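Local atomic coordinates of uncharacterized protein lp_2664 (Lactobacillus plantarum WCFS1, PDB entry 2PJQ), a protein that is of unknown function but belongs to the HD-domain family, consistent with a metal-dependent phosphohydrolase. Residues 6-20 with 52-65. Numbering follows the deposited sequence.
Sequences MITETQLTAIQTYAL and NLNLTLAAAWLHDV
The amide nitrogen ND2 of Asn54 is gripped twice from across the contact: it donates to the backbone carbonyl Ile7 O (2.7 Å) and to the carboxylate oxygen Glu9 OE1 (3.1 Å). Both acceptors lie close to the plane of the amide, so the two N-H groups are each spent and the rotation of the side chain is fixed. Glu9 reaches this point because its chain bends at chi2 (86°), and OE1 is met nearly along its C-O axis. Leu12 crosses the same asparagine at about a right angle, its CD1 3.6 Å from Asn54 OD1, and fits as a knob into the hole formed by Asn54, Leu57, Ala58 and Trp61. The short helical segments 9-20 and 53-62 run almost parallel, at 13° with axes 9.1 Å apart; the second belongs to the all-helical HD domain, and His63 and Asp64 just beyond it fit the family's H...HD...D pattern, with no metal bound to them here. Farther along, Gln16 lays its extended chain over one face of the Trp61 indole, a CH-pi contact with CG 3.5 Å from the six-membered ring centroid and the amide plane only 13° from the ring. Leu12 CD2 meets the edge of that indole, which also touches Asn39 of helix 32-49. Ile15 CG2 packs against the branch of Leu62, while Ala19 CB rests 3.5 Å from Trp61 O.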
HETATM    1  N   MSE B   6       8.826 -32.693 -22.856  1.00 49.05           N
HETATM    2  CA  MSE B   6       8.462 -31.796 -21.720  1.00 49.21           C
HETATM    3  C   MSE B   6       7.515 -30.715 -22.217  1.00 44.18           C
HETATM    4  O   MSE B   6       6.793 -30.926 -23.186  1.00 44.04           O
HETATM    5  CB  MSE B   6       9.723 -31.148 -21.127  1.00 65.53           C
HETATM    6  CG  MSE B   6      10.765 -32.140 -20.610  1.00 74.12           C
HETATM    7 SE   MSE B   6      10.047 -33.288 -19.222  1.00 91.44          SE
HETATM    8  CE  MSE B   6       9.467 -34.801 -20.301  1.00 83.64           C
ATOM      9  N   ILE B   7       7.514 -29.561 -21.554  1.00 36.34           N
ATOM     10  CA  ILE B   7       6.647 -28.465 -21.971  1.00 30.56           C
ATOM     11  C   ILE B   7       7.265 -27.798 -23.183  1.00 26.48           C
ATOM     12  O   ILE B   7       8.403 -27.338 -23.132  1.00 24.92           O
ATOM     13  CB  ILE B   7       6.469 -27.421 -20.856  1.00 31.03           C
ATOM     14  CG1 ILE B   7       5.901 -28.094 -19.610  1.00 30.33           C
ATOM     15  CG2 ILE B   7       5.512 -26.326 -21.312  1.00 28.95           C
ATOM     16  CD1 ILE B   7       5.619 -27.128 -18.484  1.00 32.47           C
ATOM     17  N   THR B   8       6.506 -27.751 -24.271  1.00 27.37           N
ATOM     18  CA  THR B   8       6.979 -27.161 -25.522  1.00 25.50           C
ATOM     19  C   THR B   8       6.829 -25.653 -25.580  1.00 23.82           C
ATOM     20  O   THR B   8       5.938 -25.075 -24.954  1.00 23.64           O
ATOM     21  CB  THR B   8       6.234 -27.740 -26.733  1.00 20.37           C
ATOM     22  OG1 THR B   8       4.840 -27.446 -26.618  1.00 18.04           O
ATOM     23  CG2 THR B   8       6.427 -29.232 -26.808  1.00 19.26           C
ATOM     24  N   GLU B   9       7.693 -25.032 -26.375  1.00 21.27           N
ATOM     25  CA  GLU B   9       7.702 -23.590 -26.535  1.00 21.91           C
ATOM     26  C   GLU B   9       6.332 -23.030 -26.932  1.00 20.58           C
ATOM     27  O   GLU B   9       6.008 -21.882 -26.629  1.00 18.83           O
ATOM     28  CB  GLU B   9       8.757 -23.195 -27.566  1.00 23.62           C
ATOM     29  CG  GLU B   9       9.436 -21.878 -27.236  1.00 28.64           C
ATOM     30  CD  GLU B   9      10.628 -22.015 -26.278  1.00 30.65           C
ATOM     31  OE1 GLU B   9      10.681 -22.987 -25.484  1.00 29.37           O
ATOM     32  OE2 GLU B   9      11.510 -21.129 -26.321  1.00 31.47           O
ATOM     33  N   THR B  10       5.527 -23.846 -27.603  1.00 19.52           N
ATOM     34  CA  THR B  10       4.201 -23.422 -28.028  1.00 19.08           C
ATOM     35  C   THR B  10       3.261 -23.441 -26.848  1.00 17.96           C
ATOM     36  O   THR B  10       2.439 -22.542 -26.670  1.00 18.98           O
ATOM     37  CB  THR B  10       3.626 -24.361 -29.099  1.00 19.96           C
ATOM     38  OG1 THR B  10       4.310 -24.141 -30.332  1.00 23.66           O
ATOM     39  CG2 THR B  10       2.148 -24.108 -29.302  1.00 20.31           C
ATOM     40  N   GLN B  11       3.375 -24.491 -26.049  1.00 17.33           N
ATOM     41  CA  GLN B  11       2.529 -24.635 -24.894  1.00 14.26           C
ATOM     42  C   GLN B  11       2.926 -23.560 -23.914  1.00 14.79           C
ATOM     43  O   GLN B  11       2.066 -22.962 -23.259  1.00 15.82           O
ATOM     44  CB  GLN B  11       2.722 -26.005 -24.271  1.00 13.63           C
ATOM     45  CG  GLN B  11       2.452 -27.157 -25.214  1.00 13.24           C
ATOM     46  CD  GLN B  11       2.713 -28.515 -24.572  1.00 14.63           C
ATOM     47  OE1 GLN B  11       3.769 -28.733 -23.964  1.00 13.07           O
ATOM     48  NE2 GLN B  11       1.757 -29.436 -24.715  1.00 12.27           N
ATOM     49  N   LEU B  12       4.230 -23.298 -23.821  1.00 11.45           N
ATOM     50  CA  LEU B  12       4.708 -22.282 -22.898  1.00  9.60           C
ATOM     51  C   LEU B  12       3.982 -20.990 -23.201  1.00  9.55           C
ATOM     52  O   LEU B  12       3.241 -20.484 -22.351  1.00 10.93           O
ATOM     53  CB  LEU B  12       6.216 -22.068 -23.029  1.00 10.21           C
ATOM     54  CG  LEU B  12       6.976 -21.835 -21.709  1.00  9.72           C
ATOM     55  CD1 LEU B  12       8.392 -21.308 -21.991  1.00  4.36           C
ATOM     56  CD2 LEU B  12       6.214 -20.852 -20.841  1.00  5.65           C
ATOM     57  N   THR B  13       4.174 -20.473 -24.413  1.00  8.57           N
ATOM     58  CA  THR B  13       3.533 -19.230 -24.837  1.00  8.06           C
ATOM     59  C   THR B  13       2.050 -19.250 -24.503  1.00  7.94           C
ATOM     60  O   THR B  13       1.509 -18.272 -23.991  1.00  9.26           O
ATOM     61  CB  THR B  13       3.665 -18.980 -26.373  1.00  9.49           C
ATOM     62  OG1 THR B  13       5.043 -18.941 -26.748  1.00  9.10           O
ATOM     63  CG2 THR B  13       3.029 -17.647 -26.756  1.00  8.74           C
ATOM     64  N   ALA B  14       1.390 -20.366 -24.792  1.00  8.61           N
ATOM     65  CA  ALA B  14      -0.045 -20.475 -24.522  1.00  8.34           C
ATOM     66  C   ALA B  14      -0.326 -20.191 -23.060  1.00  9.26           C
ATOM     67  O   ALA B  14      -1.199 -19.390 -22.733  1.00 11.17           O
ATOM     68  CB  ALA B  14      -0.549 -21.859 -24.883  1.00  4.94           C
ATOM     69  N   ILE B  15       0.428 -20.858 -22.187  1.00  8.62           N
ATOM     70  CA  ILE B  15       0.293 -20.704 -20.747  1.00  7.82           C
ATOM     71  C   ILE B  15       0.493 -19.255 -20.345  1.00  7.62           C
ATOM     72  O   ILE B  15      -0.183 -18.757 -19.429  1.00  6.16           O
ATOM     73  CB  ILE B  15       1.342 -21.564 -19.993  1.00  6.62           C
ATOM     74  CG1 ILE B  15       1.066 -23.042 -20.243  1.00  4.83           C
ATOM     75  CG2 ILE B  15       1.304 -21.265 -18.497  1.00  4.57           C
ATOM     76  CD1 ILE B  15       2.150 -23.917 -19.782  1.00  1.00           C
ATOM     77  N   GLN B  16       1.442 -18.590 -21.013  1.00  9.24           N
ATOM     78  CA  GLN B  16       1.737 -17.185 -20.724  1.00  7.44           C
ATOM     79  C   GLN B  16       0.471 -16.408 -21.050  1.00  7.33           C
ATOM     80  O   GLN B  16      -0.045 -15.628 -20.226  1.00  5.80           O
ATOM     81  CB  GLN B  16       2.876 -16.676 -21.603  1.00  1.79           C
ATOM     82  CG  GLN B  16       3.296 -15.240 -21.280  1.00  3.58           C
ATOM     83  CD  GLN B  16       4.252 -14.645 -22.314  1.00  3.88           C
ATOM     84  OE1 GLN B  16       5.154 -15.319 -22.828  1.00  3.68           O
ATOM     85  NE2 GLN B  16       4.061 -13.370 -22.612  1.00  5.67           N
ATOM     86  N   THR B  17      -0.028 -16.653 -22.259  1.00  1.00           N
ATOM     87  CA  THR B  17      -1.227 -16.002 -22.726  1.00  1.00           C
ATOM     88  C   THR B  17      -2.322 -16.272 -21.741  1.00  1.00           C
ATOM     89  O   THR B  17      -3.008 -15.353 -21.314  1.00  4.41           O
ATOM     90  CB  THR B  17      -1.692 -16.529 -24.085  1.00  1.00           C
ATOM     91  OG1 THR B  17      -0.625 -16.444 -25.022  1.00  1.00           O
ATOM     92  CG2 THR B  17      -2.848 -15.702 -24.605  1.00  1.00           C
ATOM     93  N   TYR B  18      -2.495 -17.529 -21.371  1.00  1.00           N
ATOM     94  CA  TYR B  18      -3.543 -17.859 -20.425  1.00  2.07           C
ATOM     95  C   TYR B  18      -3.408 -17.073 -19.119  1.00  4.52           C
ATOM     96  O   TYR B  18      -4.366 -16.442 -18.645  1.00  3.09           O
ATOM     97  CB  TYR B  18      -3.533 -19.351 -20.124  1.00  1.26           C
ATOM     98  CG  TYR B  18      -4.702 -19.771 -19.278  1.00  1.00           C
ATOM     99  CD1 TYR B  18      -5.999 -19.776 -19.800  1.00  1.00           C
ATOM    100  CD2 TYR B  18      -4.525 -20.094 -17.936  1.00  1.00           C
ATOM    101  CE1 TYR B  18      -7.088 -20.083 -19.010  1.00  1.00           C
ATOM    102  CE2 TYR B  18      -5.612 -20.403 -17.130  1.00  1.58           C
ATOM    103  CZ  TYR B  18      -6.890 -20.392 -17.675  1.00  1.00           C
ATOM    104  OH  TYR B  18      -7.957 -20.658 -16.858  1.00  3.07           O
ATOM    105  N   ALA B  19      -2.210 -17.117 -18.546  1.00 11.38           N
ATOM    106  CA  ALA B  19      -1.928 -16.438 -17.294  1.00 13.94           C
ATOM    107  C   ALA B  19      -2.287 -14.957 -17.338  1.00 15.74           C
ATOM    108  O   ALA B  19      -3.132 -14.493 -16.570  1.00 16.08           O
ATOM    109  CB  ALA B  19      -0.468 -16.602 -16.951  1.00 16.67           C
ATOM    110  N   LEU B  20      -1.638 -14.208 -18.226  1.00 18.30           N
ATOM    111  CA  LEU B  20      -1.902 -12.775 -18.337  1.00 20.56           C
ATOM    112  C   LEU B  20      -3.391 -12.433 -18.529  1.00 22.74           C
ATOM    113  O   LEU B  20      -3.864 -11.428 -18.013  1.00 25.90           O
ATOM    114  CB  LEU B  20      -1.063 -12.171 -19.469  1.00 15.61           C
ATOM    115  CG  LEU B  20       0.453 -12.311 -19.286  1.00 16.03           C
ATOM    116  CD1 LEU B  20       1.153 -11.992 -20.572  1.00 16.14           C
ATOM    117  CD2 LEU B  20       0.936 -11.408 -18.179  1.00 15.77           C
ATOM    118  N   ASN B  52      15.215 -27.034 -15.575  1.00 13.14           N
ATOM    119  CA  ASN B  52      14.446 -27.142 -16.793  1.00 13.15           C
ATOM    120  C   ASN B  52      13.732 -25.797 -16.939  1.00 13.40           C
ATOM    121  O   ASN B  52      12.960 -25.396 -16.071  1.00 13.96           O
ATOM    122  CB  ASN B  52      13.413 -28.252 -16.692  1.00 13.55           C
ATOM    123  CG  ASN B  52      12.468 -28.246 -17.871  1.00 17.00           C
ATOM    124  OD1 ASN B  52      12.870 -28.530 -19.001  1.00 18.94           O
ATOM    125  ND2 ASN B  52      11.216 -27.895 -17.628  1.00 17.87           N
ATOM    126  N   LEU B  53      13.992 -25.105 -18.040  1.00 13.97           N
ATOM    127  CA  LEU B  53      13.398 -23.800 -18.275  1.00 15.53           C
ATOM    128  C   LEU B  53      11.884 -23.785 -18.402  1.00 16.56           C
ATOM    129  O   LEU B  53      11.200 -23.235 -17.541  1.00 17.42           O
ATOM    130  CB  LEU B  53      14.003 -23.181 -19.528  1.00 17.20           C
ATOM    131  CG  LEU B  53      13.937 -21.664 -19.621  1.00 16.15           C
ATOM    132  CD1 LEU B  53      14.761 -21.059 -18.487  1.00 14.87           C
ATOM    133  CD2 LEU B  53      14.466 -21.219 -20.973  1.00 17.66           C
ATOM    134  N   ASN B  54      11.367 -24.387 -19.474  1.00 17.83           N
ATOM    135  CA  ASN B  54       9.922 -24.429 -19.736  1.00 17.04           C
ATOM    136  C   ASN B  54       8.988 -24.909 -18.632  1.00 15.23           C
ATOM    137  O   ASN B  54       7.849 -24.469 -18.571  1.00 17.92           O
ATOM    138  CB  ASN B  54       9.646 -25.244 -20.995  1.00 17.39           C
ATOM    139  CG  ASN B  54      10.220 -24.598 -22.227  1.00 19.37           C
ATOM    140  OD1 ASN B  54      11.050 -23.687 -22.130  1.00 19.68           O
ATOM    141  ND2 ASN B  54       9.799 -25.070 -23.398  1.00 19.52           N
ATOM    142  N   LEU B  55       9.431 -25.820 -17.777  1.00  9.85           N
ATOM    143  CA  LEU B  55       8.561 -26.276 -16.705  1.00  7.42           C
ATOM    144  C   LEU B  55       8.510 -25.126 -15.715  1.00  9.20           C
ATOM    145  O   LEU B  55       7.439 -24.759 -15.220  1.00  8.97           O
ATOM    146  CB  LEU B  55       9.151 -27.502 -16.006  1.00  6.86           C
ATOM    147  CG  LEU B  55       8.294 -28.400 -15.100  1.00  5.13           C
ATOM    148  CD1 LEU B  55       9.216 -29.167 -14.164  1.00  1.16           C
ATOM    149  CD2 LEU B  55       7.302 -27.598 -14.291  1.00  4.62           C
ATOM    150  N   THR B  56       9.691 -24.569 -15.430  1.00  8.77           N
ATOM    151  CA  THR B  56       9.852 -23.471 -14.480  1.00  6.07           C
ATOM    152  C   THR B  56       8.955 -22.278 -14.777  1.00  6.33           C
ATOM    153  O   THR B  56       8.112 -21.910 -13.964  1.00  6.75           O
ATOM    154  CB  THR B  56      11.325 -22.970 -14.450  1.00  8.15           C
ATOM    155  OG1 THR B  56      12.186 -24.032 -14.034  1.00 11.35           O
ATOM    156  CG2 THR B  56      11.496 -21.833 -13.462  1.00  7.73           C
ATOM    157  N   LEU B  57       9.135 -21.670 -15.943  1.00  7.89           N
ATOM    158  CA  LEU B  57       8.351 -20.493 -16.283  1.00  7.08           C
ATOM    159  C   LEU B  57       6.885 -20.835 -16.273  1.00  6.48           C
ATOM    160  O   LEU B  57       6.072 -20.062 -15.766  1.00  5.77           O
ATOM    161  CB  LEU B  57       8.748 -19.943 -17.651  1.00  6.44           C
ATOM    162  CG  LEU B  57      10.243 -19.715 -17.815  1.00  7.40           C
ATOM    163  CD1 LEU B  57      10.507 -19.047 -19.143  1.00  9.34           C
ATOM    164  CD2 LEU B  57      10.758 -18.867 -16.659  1.00  9.46           C
ATOM    165  N   ALA B  58       6.556 -21.994 -16.838  1.00  6.51           N
ATOM    166  CA  ALA B  58       5.178 -22.453 -16.900  1.00  4.71           C
ATOM    167  C   ALA B  58       4.602 -22.360 -15.496  1.00  5.58           C
ATOM    168  O   ALA B  58       3.615 -21.650 -15.269  1.00  8.11           O
ATOM    169  CB  ALA B  58       5.126 -23.872 -17.402  1.00  1.00           C
ATOM    170  N   ALA B  59       5.242 -23.041 -14.544  1.00  2.72           N
ATOM    171  CA  ALA B  59       4.773 -23.014 -13.168  1.00  2.16           C
ATOM    172  C   ALA B  59       4.871 -21.610 -12.620  1.00  3.81           C
ATOM    173  O   ALA B  59       4.104 -21.233 -11.743  1.00  7.90           O
ATOM    174  CB  ALA B  59       5.582 -23.978 -12.296  1.00  1.00           C
ATOM    175  N   ALA B  60       5.815 -20.824 -13.119  1.00  1.00           N
ATOM    176  CA  ALA B  60       5.957 -19.457 -12.631  1.00  1.00           C
ATOM    177  C   ALA B  60       4.753 -18.639 -13.060  1.00  1.00           C
ATOM    178  O   ALA B  60       4.163 -17.914 -12.269  1.00  1.00           O
ATOM    179  CB  ALA B  60       7.215 -18.842 -13.178  1.00  5.77           C
ATOM    180  N   TRP B  61       4.393 -18.780 -14.332  1.00  9.49           N
ATOM    181  CA  TRP B  61       3.262 -18.069 -14.916  1.00  9.89           C
ATOM    182  C   TRP B  61       1.966 -18.427 -14.226  1.00 10.68           C
ATOM    183  O   TRP B  61       1.130 -17.565 -13.966  1.00 11.23           O
ATOM    184  CB  TRP B  61       3.105 -18.424 -16.402  1.00  6.42           C
ATOM    185  CG  TRP B  61       4.097 -17.807 -17.341  1.00  3.92           C
ATOM    186  CD1 TRP B  61       4.984 -18.466 -18.150  1.00  4.29           C
ATOM    187  CD2 TRP B  61       4.269 -16.420 -17.602  1.00  2.74           C
ATOM    188  NE1 TRP B  61       5.704 -17.566 -18.907  1.00  3.36           N
ATOM    189  CE2 TRP B  61       5.285 -16.299 -18.588  1.00  3.70           C
ATOM    190  CE3 TRP B  61       3.665 -15.255 -17.103  1.00  1.91           C
ATOM    191  CZ2 TRP B  61       5.709 -15.061 -19.080  1.00  2.42           C
ATOM    192  CZ3 TRP B  61       4.084 -14.025 -17.594  1.00  1.26           C
ATOM    193  CH2 TRP B  61       5.100 -13.939 -18.574  1.00  2.77           C
ATOM    194  N   LEU B  62       1.814 -19.709 -13.914  1.00  6.99           N
ATOM    195  CA  LEU B  62       0.578 -20.215 -13.328  1.00  6.33           C
ATOM    196  C   LEU B  62       0.357 -20.268 -11.819  1.00  6.47           C
ATOM    197  O   LEU B  62      -0.709 -20.682 -11.388  1.00  6.18           O
ATOM    198  CB  LEU B  62       0.299 -21.603 -13.924  1.00  6.93           C
ATOM    199  CG  LEU B  62       0.195 -21.714 -15.458  1.00  5.56           C
ATOM    200  CD1 LEU B  62       0.203 -23.184 -15.866  1.00  6.63           C
ATOM    201  CD2 LEU B  62      -1.068 -21.032 -15.969  1.00  1.58           C
ATOM    202  N   HIS B  63       1.313 -19.856 -10.995  1.00 12.71           N
ATOM    203  CA  HIS B  63       1.066 -19.934  -9.552  1.00 14.75           C
ATOM    204  C   HIS B  63      -0.087 -19.083  -9.020  1.00 17.30           C
ATOM    205  O   HIS B  63      -0.909 -19.568  -8.247  1.00 18.94           O
ATOM    206  CB  HIS B  63       2.291 -19.568  -8.730  1.00 12.38           C
ATOM    207  CG  HIS B  63       1.966 -19.328  -7.289  1.00 15.09           C
ATOM    208  ND1 HIS B  63       2.281 -18.155  -6.636  1.00 14.53           N
ATOM    209  CD2 HIS B  63       1.260 -20.075  -6.401  1.00 16.32           C
ATOM    210  CE1 HIS B  63       1.779 -18.189  -5.413  1.00 16.01           C
ATOM    211  NE2 HIS B  63       1.153 -19.343  -5.247  1.00 14.35           N
ATOM    212  N   ASP B  64      -0.132 -17.813  -9.399  1.00 17.06           N
ATOM    213  CA  ASP B  64      -1.179 -16.937  -8.915  1.00 19.93           C
ATOM    214  C   ASP B  64      -2.555 -17.210  -9.483  1.00 21.54           C
ATOM    215  O   ASP B  64      -3.555 -16.915  -8.858  1.00 21.60           O
ATOM    216  CB  ASP B  64      -0.822 -15.479  -9.203  1.00 24.62           C
ATOM    217  CG  ASP B  64       0.285 -14.969  -8.322  1.00 27.17           C
ATOM    218  OD1 ASP B  64       0.375 -15.413  -7.153  1.00 28.74           O
ATOM    219  OD2 ASP B  64       1.058 -14.106  -8.788  1.00 29.38           O
ATOM    220  N   VAL B  65      -2.620 -17.766 -10.676  1.00 24.74           N
ATOM    221  CA  VAL B  65      -3.897 -18.024 -11.352  1.00 25.39           C
ATOM    222  C   VAL B  65      -4.777 -18.866 -10.534  1.00 27.52           C
ATOM    223  O   VAL B  65      -6.041 -18.835 -10.676  1.00 29.26           O
ATOM    224  CB  VAL B  65      -3.656 -18.774 -12.656  1.00 24.70           C
ATOM    225  CG1 VAL B  65      -4.882 -19.547 -13.091  1.00 25.07           C
ATOM    226  CG2 VAL B  65      -3.250 -17.790 -13.719  1.00 25.45           C
TER